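Local coordinates for protein PKS (Streptomyces albus, PDB 4OQJ) that probably acts as a ketosynthase of an AT-less type I polyketide synthase in oxazolomycin biosynthesis, condensing acyl chains carried on acyl carrier proteins, at residues Thr51-Asp57 with Lys77-Val81; Asp274-His279 with Val689-Pro693; Pro464-Val468 with Leu496-Ala500. All coordinates share one frame; numbering follows the deposited sequence.

Interaction 1: residues Thr51-Asp57 with Lys77-Val81; sequences TLTHFSD and KAGQV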
# COMPACT_ATOMS: atom_id res chain seq x y z
N THR A 51 7.70 30.00 6.37
CA THR A 51 6.29 30.32 6.10
C THR A 51 5.44 30.34 7.36
O THR A 51 4.21 30.46 7.30
CB THR A 51 5.69 29.33 5.11
OG1 THR A 51 5.87 28.01 5.62
CG2 THR A 51 6.39 29.43 3.77
N LEU A 52 6.11 30.23 8.50
CA LEU A 52 5.48 30.29 9.81
C LEU A 52 4.55 31.50 9.94
O LEU A 52 4.94 32.62 9.62
CB LEU A 52 6.55 30.35 10.90
CG LEU A 52 6.05 30.26 12.34
CD1 LEU A 52 5.46 28.88 12.60
CD2 LEU A 52 7.17 30.57 13.31
N THR A 53 3.33 31.25 10.40
CA THR A 53 2.37 32.31 10.68
C THR A 53 2.33 32.55 12.18
O THR A 53 2.22 31.60 12.96
CB THR A 53 0.96 31.95 10.16
OG1 THR A 53 0.99 31.82 8.73
CG2 THR A 53 -0.06 33.02 10.55
N HIS A 54 2.44 33.81 12.60
CA HIS A 54 2.27 34.17 14.01
C HIS A 54 0.82 34.63 14.24
O HIS A 54 0.28 35.42 13.46
CB HIS A 54 3.25 35.27 14.42
CG HIS A 54 4.67 34.82 14.46
ND1 HIS A 54 5.51 34.86 13.37
CD2 HIS A 54 5.41 34.30 15.47
CE1 HIS A 54 6.70 34.39 13.70
NE2 HIS A 54 6.66 34.04 14.97
N PHE A 55 0.18 34.10 15.28
CA PHE A 55 -1.22 34.41 15.55
C PHE A 55 -1.35 35.47 16.63
O PHE A 55 -0.69 35.39 17.67
CB PHE A 55 -1.98 33.16 15.99
CG PHE A 55 -1.92 32.01 15.02
CD1 PHE A 55 -2.43 32.14 13.74
CD2 PHE A 55 -1.37 30.80 15.41
CE1 PHE A 55 -2.38 31.07 12.86
CE2 PHE A 55 -1.32 29.73 14.52
CZ PHE A 55 -1.83 29.87 13.25
N SER A 56 -2.20 36.46 16.38
CA SER A 56 -2.51 37.47 17.38
C SER A 56 -3.42 36.84 18.42
O SER A 56 -4.08 35.85 18.15
CB SER A 56 -3.20 38.68 16.75
OG SER A 56 -4.45 38.27 16.21
N ASP A 57 -3.45 37.43 19.62
CA ASP A 57 -4.39 37.01 20.65
C ASP A 57 -5.82 37.10 20.14
O ASP A 57 -6.64 36.23 20.44
CB ASP A 57 -4.23 37.85 21.92
CG ASP A 57 -2.98 37.49 22.70
OD1 ASP A 57 -2.44 36.38 22.50
OD2 ASP A 57 -2.55 38.32 23.54
N LYS A 77 2.21 30.71 20.04
CA LYS A 77 1.17 31.37 19.26
C LYS A 77 1.56 31.47 17.78
O LYS A 77 1.65 32.55 17.22
CB LYS A 77 0.88 32.75 19.83
CG LYS A 77 0.42 32.71 21.28
CD LYS A 77 0.19 34.10 21.84
CE LYS A 77 -0.21 34.05 23.30
NZ LYS A 77 -0.34 35.41 23.87
N ALA A 78 1.78 30.31 17.16
CA ALA A 78 2.21 30.27 15.77
C ALA A 78 1.89 28.92 15.18
O ALA A 78 1.66 27.96 15.90
CB ALA A 78 3.71 30.56 15.67
N GLY A 79 1.86 28.85 13.86
CA GLY A 79 1.54 27.62 13.17
C GLY A 79 1.91 27.71 11.71
O GLY A 79 2.20 28.79 11.20
N GLN A 80 1.92 26.55 11.06
CA GLN A 80 2.21 26.44 9.63
C GLN A 80 0.92 26.06 8.96
O GLN A 80 0.61 24.87 8.87
CB GLN A 80 3.29 25.39 9.38
CG GLN A 80 4.68 25.83 9.82
CD GLN A 80 5.36 26.72 8.80
OE1 GLN A 80 4.71 27.25 7.90
NE2 GLN A 80 6.67 26.89 8.94
N VAL A 81 0.17 27.06 8.51
CA VAL A 81 -1.19 26.82 8.03
C VAL A 81 -1.31 26.74 6.52
O VAL A 81 -0.57 27.40 5.77
CB VAL A 81 -2.17 27.91 8.54
CG1 VAL A 81 -1.98 28.14 10.04
CG2 VAL A 81 -1.99 29.21 7.79
O HOH W 1 1.68 29.57 7.80
O HOH W 2 2.04 35.68 17.78

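Interaction 2: residues Asp274-His279 with Val689-Pro693; sequences DGDTVH and VRRVP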
# COMPACT_ATOMS: atom_id res chain seq x y z
N ASP A 274 6.85 9.50 -25.52
CA ASP A 274 5.58 10.21 -25.68
C ASP A 274 5.77 11.72 -25.75
O ASP A 274 4.82 12.45 -26.05
CB ASP A 274 4.63 9.87 -24.53
CG ASP A 274 4.23 8.41 -24.52
OD1 ASP A 274 4.44 7.73 -25.54
OD2 ASP A 274 3.69 7.94 -23.48
N GLY A 275 6.98 12.19 -25.46
CA GLY A 275 7.26 13.61 -25.53
C GLY A 275 6.87 14.39 -24.29
O GLY A 275 6.72 15.62 -24.37
N ASP A 276 6.71 13.71 -23.15
CA ASP A 276 6.33 14.40 -21.91
C ASP A 276 7.45 15.30 -21.37
O ASP A 276 8.62 15.11 -21.67
CB ASP A 276 5.94 13.39 -20.82
CG ASP A 276 4.82 12.46 -21.24
OD1 ASP A 276 3.95 12.87 -22.04
OD2 ASP A 276 4.82 11.31 -20.78
N THR A 277 7.09 16.28 -20.56
CA THR A 277 8.08 17.01 -19.78
C THR A 277 8.58 16.14 -18.63
O THR A 277 7.78 15.63 -17.84
CB THR A 277 7.51 18.31 -19.24
OG1 THR A 277 7.23 19.20 -20.34
CG2 THR A 277 8.50 19.00 -18.30
N VAL A 278 9.89 15.93 -18.55
CA VAL A 278 10.49 15.19 -17.42
C VAL A 278 11.05 16.21 -16.43
O VAL A 278 11.94 16.99 -16.76
CB VAL A 278 11.59 14.22 -17.90
CG1 VAL A 278 12.19 13.44 -16.74
CG2 VAL A 278 11.01 13.26 -18.95
N HIS A 279 10.49 16.25 -15.23
CA HIS A 279 10.92 17.20 -14.20
C HIS A 279 12.14 16.67 -13.43
O HIS A 279 12.99 17.44 -12.97
CB HIS A 279 9.76 17.47 -13.23
CG HIS A 279 8.63 18.23 -13.85
ND1 HIS A 279 7.74 17.64 -14.72
CD2 HIS A 279 8.27 19.53 -13.76
CE1 HIS A 279 6.86 18.55 -15.12
NE2 HIS A 279 7.15 19.69 -14.54
N VAL A 689 3.74 15.08 -30.29
CA VAL A 689 3.13 15.87 -29.23
C VAL A 689 4.16 16.14 -28.13
O VAL A 689 4.92 15.25 -27.77
CB VAL A 689 1.91 15.14 -28.65
CG1 VAL A 689 1.37 15.86 -27.43
CG2 VAL A 689 0.83 15.00 -29.72
N ARG A 690 4.20 17.37 -27.62
CA ARG A 690 5.02 17.70 -26.47
C ARG A 690 4.15 18.34 -25.39
O ARG A 690 3.63 19.43 -25.57
CB ARG A 690 6.14 18.66 -26.86
CG ARG A 690 7.13 18.09 -27.84
CD ARG A 690 8.14 17.18 -27.16
NE ARG A 690 9.16 16.74 -28.10
CZ ARG A 690 9.01 15.72 -28.95
NH1 ARG A 690 9.99 15.40 -29.78
NH2 ARG A 690 7.87 15.03 -28.98
N ARG A 691 3.97 17.63 -24.28
CA ARG A 691 3.20 18.16 -23.16
C ARG A 691 4.07 19.06 -22.28
O ARG A 691 5.18 18.68 -21.92
CB ARG A 691 2.62 17.02 -22.33
CG ARG A 691 1.46 16.36 -23.01
CD ARG A 691 1.08 15.09 -22.31
NE ARG A 691 -0.16 14.56 -22.83
CZ ARG A 691 -0.27 13.86 -23.96
NH1 ARG A 691 0.80 13.62 -24.71
NH2 ARG A 691 -1.46 13.41 -24.33
N VAL A 692 3.56 20.23 -21.91
CA VAL A 692 4.34 21.19 -21.12
C VAL A 692 3.51 21.76 -19.98
O VAL A 692 2.28 21.86 -20.10
CB VAL A 692 4.89 22.34 -21.99
CG1 VAL A 692 5.80 21.81 -23.09
CG2 VAL A 692 3.74 23.15 -22.62
N PRO A 693 4.17 22.17 -18.88
CA PRO A 693 3.45 22.79 -17.77
C PRO A 693 2.75 24.09 -18.14
O PRO A 693 3.40 25.00 -18.63
CB PRO A 693 4.55 23.05 -16.73
CG PRO A 693 5.64 22.12 -17.08
CD PRO A 693 5.60 22.00 -18.58
O HOH W 3 3.51 14.31 -24.40
O HOH W 4 2.40 11.78 -26.90
O HOH W 5 7.52 18.32 -23.46

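Interaction 3: residues Pro464-Val468 with Leu496-Ala500; sequences PRLLV and LSAVA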
# COMPACT_ATOMS: atom_id res chain seq x y z
N PRO A 464 0.07 28.80 -37.80
CA PRO A 464 -0.89 29.17 -36.75
C PRO A 464 -1.39 27.95 -35.98
O PRO A 464 -1.25 26.83 -36.44
CB PRO A 464 -2.02 29.84 -37.51
CG PRO A 464 -1.97 29.24 -38.89
CD PRO A 464 -0.50 28.97 -39.15
N ARG A 465 -1.97 28.20 -34.81
CA ARG A 465 -2.47 27.14 -33.94
C ARG A 465 -3.78 27.56 -33.32
O ARG A 465 -4.02 28.75 -33.10
CB ARG A 465 -1.46 26.79 -32.84
CG ARG A 465 -0.19 26.14 -33.33
CD ARG A 465 -0.44 24.72 -33.79
NE ARG A 465 0.74 24.10 -34.38
CZ ARG A 465 0.89 22.79 -34.56
NH1 ARG A 465 -0.07 21.95 -34.21
NH2 ARG A 465 2.01 22.32 -35.10
N LEU A 466 -4.61 26.58 -33.02
CA LEU A 466 -5.85 26.81 -32.32
C LEU A 466 -5.66 26.51 -30.84
O LEU A 466 -5.36 25.37 -30.49
CB LEU A 466 -6.97 25.91 -32.90
CG LEU A 466 -8.33 26.03 -32.21
CD1 LEU A 466 -8.90 27.44 -32.41
CD2 LEU A 466 -9.28 24.99 -32.74
N LEU A 467 -5.83 27.52 -30.00
CA LEU A 467 -5.79 27.35 -28.55
C LEU A 467 -7.20 27.20 -28.00
O LEU A 467 -8.07 28.02 -28.29
CB LEU A 467 -5.11 28.55 -27.90
CG LEU A 467 -3.73 28.92 -28.44
CD1 LEU A 467 -3.14 30.06 -27.62
CD2 LEU A 467 -2.79 27.71 -28.41
N VAL A 468 -7.45 26.14 -27.23
CA VAL A 468 -8.78 25.92 -26.67
C VAL A 468 -8.73 25.91 -25.13
O VAL A 468 -7.78 25.41 -24.52
CB VAL A 468 -9.41 24.62 -27.22
CG1 VAL A 468 -9.60 24.73 -28.74
CG2 VAL A 468 -8.57 23.40 -26.86
N LEU A 496 4.42 27.40 -29.38
CA LEU A 496 2.97 27.52 -29.53
C LEU A 496 2.31 26.16 -29.77
O LEU A 496 1.19 25.90 -29.30
CB LEU A 496 2.63 28.46 -30.68
CG LEU A 496 1.14 28.75 -30.85
CD1 LEU A 496 0.61 29.51 -29.64
CD2 LEU A 496 0.87 29.50 -32.15
N SER A 497 3.01 25.30 -30.50
CA SER A 497 2.56 23.95 -30.78
C SER A 497 2.27 23.18 -29.50
O SER A 497 1.20 22.59 -29.33
CB SER A 497 3.61 23.21 -31.59
OG SER A 497 3.58 23.62 -32.94
N ALA A 498 3.26 23.20 -28.62
CA ALA A 498 3.17 22.46 -27.36
C ALA A 498 2.04 23.01 -26.50
O ALA A 498 1.32 22.26 -25.84
CB ALA A 498 4.49 22.53 -26.62
N VAL A 499 1.88 24.34 -26.52
CA VAL A 499 0.81 24.98 -25.77
C VAL A 499 -0.54 24.50 -26.30
O VAL A 499 -1.43 24.13 -25.52
CB VAL A 499 0.91 26.51 -25.85
CG1 VAL A 499 -0.32 27.17 -25.26
CG2 VAL A 499 2.15 27.00 -25.11
N ALA A 500 -0.69 24.49 -27.63
CA ALA A 500 -1.94 24.08 -28.26
C ALA A 500 -2.25 22.63 -27.96
O ALA A 500 -3.38 22.29 -27.64
CB ALA A 500 -1.89 24.31 -29.77
O HOH W 6 -5.42 24.01 -28.08

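Interaction 1: residues Thr51-Asp57 with Lys77-Val81
Thr-53 and Gly-79 form an antiparallel hydrogen-bonded pair, and His-54 with Ala-78 the non-hydrogen-bonded pair beside it, joining strand 53-54 to strand 75-79, the outer and middle strands of a three-stranded antiparallel sheet, counted within this chain, in the N-terminal ketosynthase region. Thr-53 N donates to Gly-79 O over 2.8 Å, and Gly-79 N donates back to Thr-53 O. Two residues on, Phe-55 N reaches Lys-77 O at 2.9 Å in an almost straight bond (171° at the hydrogen), although the donor stands well above the carbonyl plane. Between these bonds Ala-78 CA comes within 3.1 Å of Thr-53 O, a CA-H...O contact.

Phe-55 supplies the largest apolar surface. With CG beside the backbone N (chi1 -57°), its ring lies along the partner strand, and CE2 approaches Gly-79 N to 3.4 Å. Val-81 CG1 meets the ring at its edge, 3.6 Å from CZ. The methyl of Ala-78 is met by Leu-52, whose CD1 lies 3.9 Å from Ala-78 CB.

Polar side chains close both ends. Gln-80, bent at its second torsion (-81°), crosses Thr-51 at about a right angle and accepts from Thr-51 OG1 through OE1 at 2.7 Å; Asn-368 O is shared by Gln-80 NE2 and Thr-51 OG1, tying this end to Asn-368. At the other end the extended chain of Lys-77 carries NZ to the syn lone pair of Asp-57 OD1, 2.7 Å away, forming a salt bridge at the start of helix 57-62. One water joins Thr-51 O, Thr-53 OG1 and Val-81 N; another bridges Phe-55 O and Lys-77 O. The chemistry thus implies a short pairing of three backbone bonds, continued by a hydroxyl-amide bond at one end and a charge pair at the other.

Interaction 2: residues Asp274-His279 with Val689-Pro693
Thr-277 OG1 donates to Arg-691 O over 2.6 Å, lying in the carbonyl plane on a lone pair; a first torsion of -67°, which sets OG1 beside the backbone N, directs the hydroxyl there. Water gathers the next layer: one molecule receives Arg-691 NH1 at 2.8 Å, at the edge of the guanidinium, and donates to Asp-274 O and Asp-276 OD1. The carboxylate of Asp-276 runs alongside Arg-691 with its plane nearly perpendicular to the guanidinium, but its direct partners are Tyr-123 OH and Lys-266, while Arg-691 NE is bonded to Gly-122 O and Arg-691 makes a cation-pi contact with Tyr-123. The backbones meet more loosely, by a weak bond from Arg-691 N to Gly-275 O (3.4 Å) and a second water shared by Gly-275 O and Arg-691 O.

Packing continues outward. Gly-275 CA lies 3.6 Å from Val-689 O, an approach suited to a residue without a side chain. Thr-277 and the Pro-693 ring reach toward each other, OG1 standing 3.7 Å from CD, and His-279 NE2 touches Pro-693 CG at 3.8 Å.

Gly-275, at positive phi, is the first residue past helix 268-274 and closes it in a Schellman motif; residues 689-693, passing it, are consistent with the linker that, in modular polyketide synthases, runs back over the ketosynthase.

Interaction 3: residues Pro464-Val468 with Leu496-Ala500
Leu-496 opens the helix by laying its side chain against both Arg-465, whose CB points to the helix, and Leu-467, whose CD2 reaches it. Its CG stands anti to the backbone N (chi1 -175°), which sends the branched end toward the strand: CD2 packs on Arg-465 CB at 3.6 Å, and CD1 meets Leu-467 CD2 at 4.0 Å. Arg-465 and Leu-496 slide past each other in opposite directions, and CB and CG of the arginine serve as apolar surface.

Ser-497 lies against the guanidinium of the same arginine. Its OG sits over one face of the group, 3.0 Å from Arg-465 NH2, yet the angle is too poor for a hydrogen bond; Arg-465 NH2 instead makes a salt bridge with Glu-687. Val-499 adds CG1 at 4.0 Å from Leu-467 CD2, widening the apolar patch on which that methyl rests.

Ala-500 is where the backbones come nearest, across from Leu-467: its CB is 3.8 Å from Leu-467 CD2 and 3.7 Å from Leu-466 O. Its carbonyl O is joined through a water to Leu-466 O and Val-468 N, and the water thereby links these two strand groups to the helix.

The local axes pass 8.1 Å apart at 38°. Strand 465-471 is an outer strand within the chain of a three-stranded antiparallel sheet, bonded to strand 512-518; while helix 496-505 covers the side described here, Leu-466 and Val-468 face helices 660-673 and 680-684, making a layered alpha-beta arrangement.

The three contacts differ in chemistry as in burial. Interaction 3 is the buried one, mainly apolar packing between helix and sheet, with an arginine at its edge and one water; interactions 1 and 2 are partly buried and lean on polar bonds and water. Interaction 1 stands apart, its centre 39 Å from that of interaction 2 and on the other side of the chain's centre from interaction 3; its strands pair directly, and a salt bridge ends them. Interactions 2 and 3 are neighbours, with centres 14 Å apart: Arg-690 O and Val-692 CG1 both pack on Ala-498 CB, placing helix 496-505 between its sheet and residues 689-693, which in turn meet 274-279.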